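Local coordinates for protein Phenolphthiocerol/phthiocerol polyketide synthase subunit C (Mycobacterium tuberculosis H37Rv, PDB 8QZI) that probably carries growing polyketide chains on a phosphopantetheine-bearing acyl carrier domain during mycobacterial phthiocerol and phenolphthiocerol synthesis, at residues P71-E79 / Y111-T119. Sequence-based numbering, arbitrary orientation.
Sequences PIDHHRPLE and YPTISDLAT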
# COMPACT_ATOMS: atom_id res chain seq x y z
N PRO F 71 -8.64 -4.24 -23.78
CA PRO F 71 -7.33 -3.64 -24.02
C PRO F 71 -7.14 -2.35 -23.24
O PRO F 71 -8.09 -1.68 -22.84
CB PRO F 71 -7.35 -3.36 -25.54
CG PRO F 71 -8.74 -3.80 -26.03
CD PRO F 71 -9.61 -3.89 -24.83
N ILE F 72 -5.86 -2.00 -23.04
CA ILE F 72 -5.47 -0.86 -22.22
C ILE F 72 -4.46 -0.02 -23.01
O ILE F 72 -3.48 -0.56 -23.54
CB ILE F 72 -4.87 -1.30 -20.87
CG1 ILE F 72 -3.98 -0.21 -20.28
CG2 ILE F 72 -4.11 -2.62 -21.02
CD1 ILE F 72 -3.12 -0.70 -19.13
N ASP F 73 -4.70 1.29 -23.08
CA ASP F 73 -3.80 2.16 -23.82
C ASP F 73 -2.46 2.28 -23.10
O ASP F 73 -2.30 1.89 -21.94
CB ASP F 73 -4.45 3.54 -24.03
CG ASP F 73 -4.39 4.41 -22.79
OD1 ASP F 73 -3.37 5.11 -22.60
OD2 ASP F 73 -5.37 4.42 -22.02
N HIS F 74 -1.47 2.82 -23.82
CA HIS F 74 -0.08 2.85 -23.38
C HIS F 74 0.31 4.17 -22.72
O HIS F 74 1.46 4.32 -22.28
CB HIS F 74 0.85 2.56 -24.57
CG HIS F 74 0.65 1.20 -25.18
ND1 HIS F 74 1.61 0.21 -25.10
CD2 HIS F 74 -0.39 0.67 -25.86
CE1 HIS F 74 1.16 -0.88 -25.71
NE2 HIS F 74 -0.05 -0.62 -26.18
N HIS F 75 -0.62 5.14 -22.63
CA HIS F 75 -0.42 6.44 -22.01
C HIS F 75 -1.35 6.65 -20.82
O HIS F 75 -1.68 7.79 -20.48
CB HIS F 75 -0.62 7.57 -23.03
CG HIS F 75 0.42 7.61 -24.11
ND1 HIS F 75 1.56 6.84 -24.09
CD2 HIS F 75 0.49 8.35 -25.25
CE1 HIS F 75 2.28 7.10 -25.16
NE2 HIS F 75 1.66 8.01 -25.88
N ARG F 76 -1.77 5.57 -20.17
CA ARG F 76 -2.74 5.62 -19.07
C ARG F 76 -2.08 5.20 -17.76
O ARG F 76 -1.57 4.07 -17.67
CB ARG F 76 -3.93 4.71 -19.38
CG ARG F 76 -4.97 4.61 -18.26
CD ARG F 76 -6.31 5.23 -18.66
NE ARG F 76 -7.44 4.57 -18.00
CZ ARG F 76 -8.16 3.60 -18.54
NH1 ARG F 76 -7.88 3.17 -19.77
NH2 ARG F 76 -9.16 3.05 -17.87
N PRO F 77 -2.05 6.06 -16.74
CA PRO F 77 -1.50 5.63 -15.45
C PRO F 77 -2.32 4.50 -14.85
O PRO F 77 -3.54 4.59 -14.71
CB PRO F 77 -1.57 6.90 -14.59
CG PRO F 77 -1.64 8.03 -15.58
CD PRO F 77 -2.42 7.49 -16.74
N LEU F 78 -1.63 3.41 -14.51
CA LEU F 78 -2.33 2.21 -14.06
C LEU F 78 -2.69 2.24 -12.58
O LEU F 78 -3.28 1.27 -12.08
CB LEU F 78 -1.49 0.97 -14.39
CG LEU F 78 -1.49 0.64 -15.89
CD1 LEU F 78 -1.45 -0.86 -16.14
CD2 LEU F 78 -2.71 1.25 -16.55
N GLU F 79 -2.35 3.32 -11.87
CA GLU F 79 -3.01 3.62 -10.60
C GLU F 79 -4.51 3.82 -10.80
O GLU F 79 -5.31 3.51 -9.91
CB GLU F 79 -2.39 4.86 -9.97
CG GLU F 79 -3.29 5.55 -8.96
CD GLU F 79 -2.81 6.95 -8.61
OE1 GLU F 79 -2.32 7.66 -9.52
OE2 GLU F 79 -2.92 7.33 -7.43
N TYR F 111 7.15 4.79 -13.08
CA TYR F 111 6.67 4.52 -14.44
C TYR F 111 5.74 5.63 -14.93
O TYR F 111 4.68 5.85 -14.31
CB TYR F 111 5.94 3.18 -14.48
N PRO F 112 6.07 6.33 -16.03
CA PRO F 112 5.25 7.48 -16.44
C PRO F 112 3.77 7.17 -16.52
O PRO F 112 2.94 7.97 -16.07
CB PRO F 112 5.82 7.84 -17.82
CG PRO F 112 7.21 7.39 -17.76
CD PRO F 112 7.19 6.11 -16.97
N THR F 113 3.43 6.02 -17.08
CA THR F 113 2.03 5.65 -17.27
C THR F 113 1.88 4.14 -17.19
O THR F 113 2.03 3.53 -16.13
CB THR F 113 1.53 6.15 -18.62
OG1 THR F 113 2.41 5.69 -19.66
CG2 THR F 113 1.48 7.68 -18.64
N ILE F 114 1.60 3.53 -18.34
CA ILE F 114 1.50 2.09 -18.48
C ILE F 114 2.67 1.54 -19.29
O ILE F 114 3.45 0.73 -18.80
CB ILE F 114 0.14 1.68 -19.09
CG1 ILE F 114 0.22 0.29 -19.75
CG2 ILE F 114 -0.36 2.74 -20.05
CD1 ILE F 114 0.28 0.30 -21.27
N SER F 115 2.81 1.99 -20.54
CA SER F 115 3.85 1.50 -21.44
C SER F 115 4.95 2.52 -21.67
O SER F 115 5.50 2.61 -22.77
CB SER F 115 3.26 1.09 -22.79
OG SER F 115 4.28 1.01 -23.78
N ASP F 116 5.27 3.32 -20.66
CA ASP F 116 6.56 3.99 -20.61
C ASP F 116 7.52 3.29 -19.64
O ASP F 116 8.44 3.91 -19.10
CB ASP F 116 6.41 5.47 -20.29
CG ASP F 116 6.87 6.35 -21.43
OD1 ASP F 116 8.05 6.78 -21.43
OD2 ASP F 116 6.07 6.58 -22.36
N LEU F 117 7.27 2.01 -19.39
CA LEU F 117 8.34 1.03 -19.22
C LEU F 117 8.82 0.51 -20.57
O LEU F 117 9.38 -0.59 -20.64
CB LEU F 117 7.89 -0.13 -18.34
CG LEU F 117 7.25 0.09 -16.97
CD1 LEU F 117 5.76 -0.19 -17.06
CD2 LEU F 117 7.89 -0.78 -15.88
N ALA F 118 8.55 1.25 -21.66
CA ALA F 118 9.21 0.98 -22.93
C ALA F 118 10.66 1.36 -22.73
O ALA F 118 11.53 0.48 -22.62
CB ALA F 118 8.59 1.77 -24.09
N THR F 119 10.91 2.66 -22.62
CA THR F 119 12.24 3.22 -22.41
C THR F 119 13.04 2.50 -21.32
O THR F 119 14.04 1.84 -21.62
CB THR F 119 12.11 4.70 -22.06
OG1 THR F 119 11.16 5.31 -22.94
CG2 THR F 119 13.47 5.43 -22.18
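Ile72 opens the contact by meeting Ile114 tip to tip, with its CD1 3.5 Å from Ile114 CG1. Ile114 is buried in an acyl carrier protein domain, an assignment supported by the phosphopantetheine-attachment family, and Ile72 is still partly exposed; here the loop between helices 52-66 and 85-98 packs on the loop leading into helix 119-124. Asp73 shapes the first loop as an Asx turn, its OD1 accepting from His75 N at 2.8 Å on the anti side of the carboxylate. His74 gives the polar link: its O accepts from Thr113 OG1 at 3.1 Å and from Ser115 N at 3.2 Å, the latter with an N-H...O angle of 155°, while His75 ND1 is a third donor, standing above the carbonyl plane. The Thr113 hydroxyl is placed for this bond by a chi1 of 54°, which sets OG1 between its backbone N and carbonyl carbon. Arg76 turns back within its own loop, the guanidinium edge meeting Asp73 OD2 in plane, with NH1 3.6 Å from it in a salt bridge. Pro77 then runs beside Thr113, their CA atoms 4.0 Å apart. Leu78, which also touches Ile62 of helix 52-66, completes the apolar side around Ile114, its CG lying 3.7 Å from Ile114 CB.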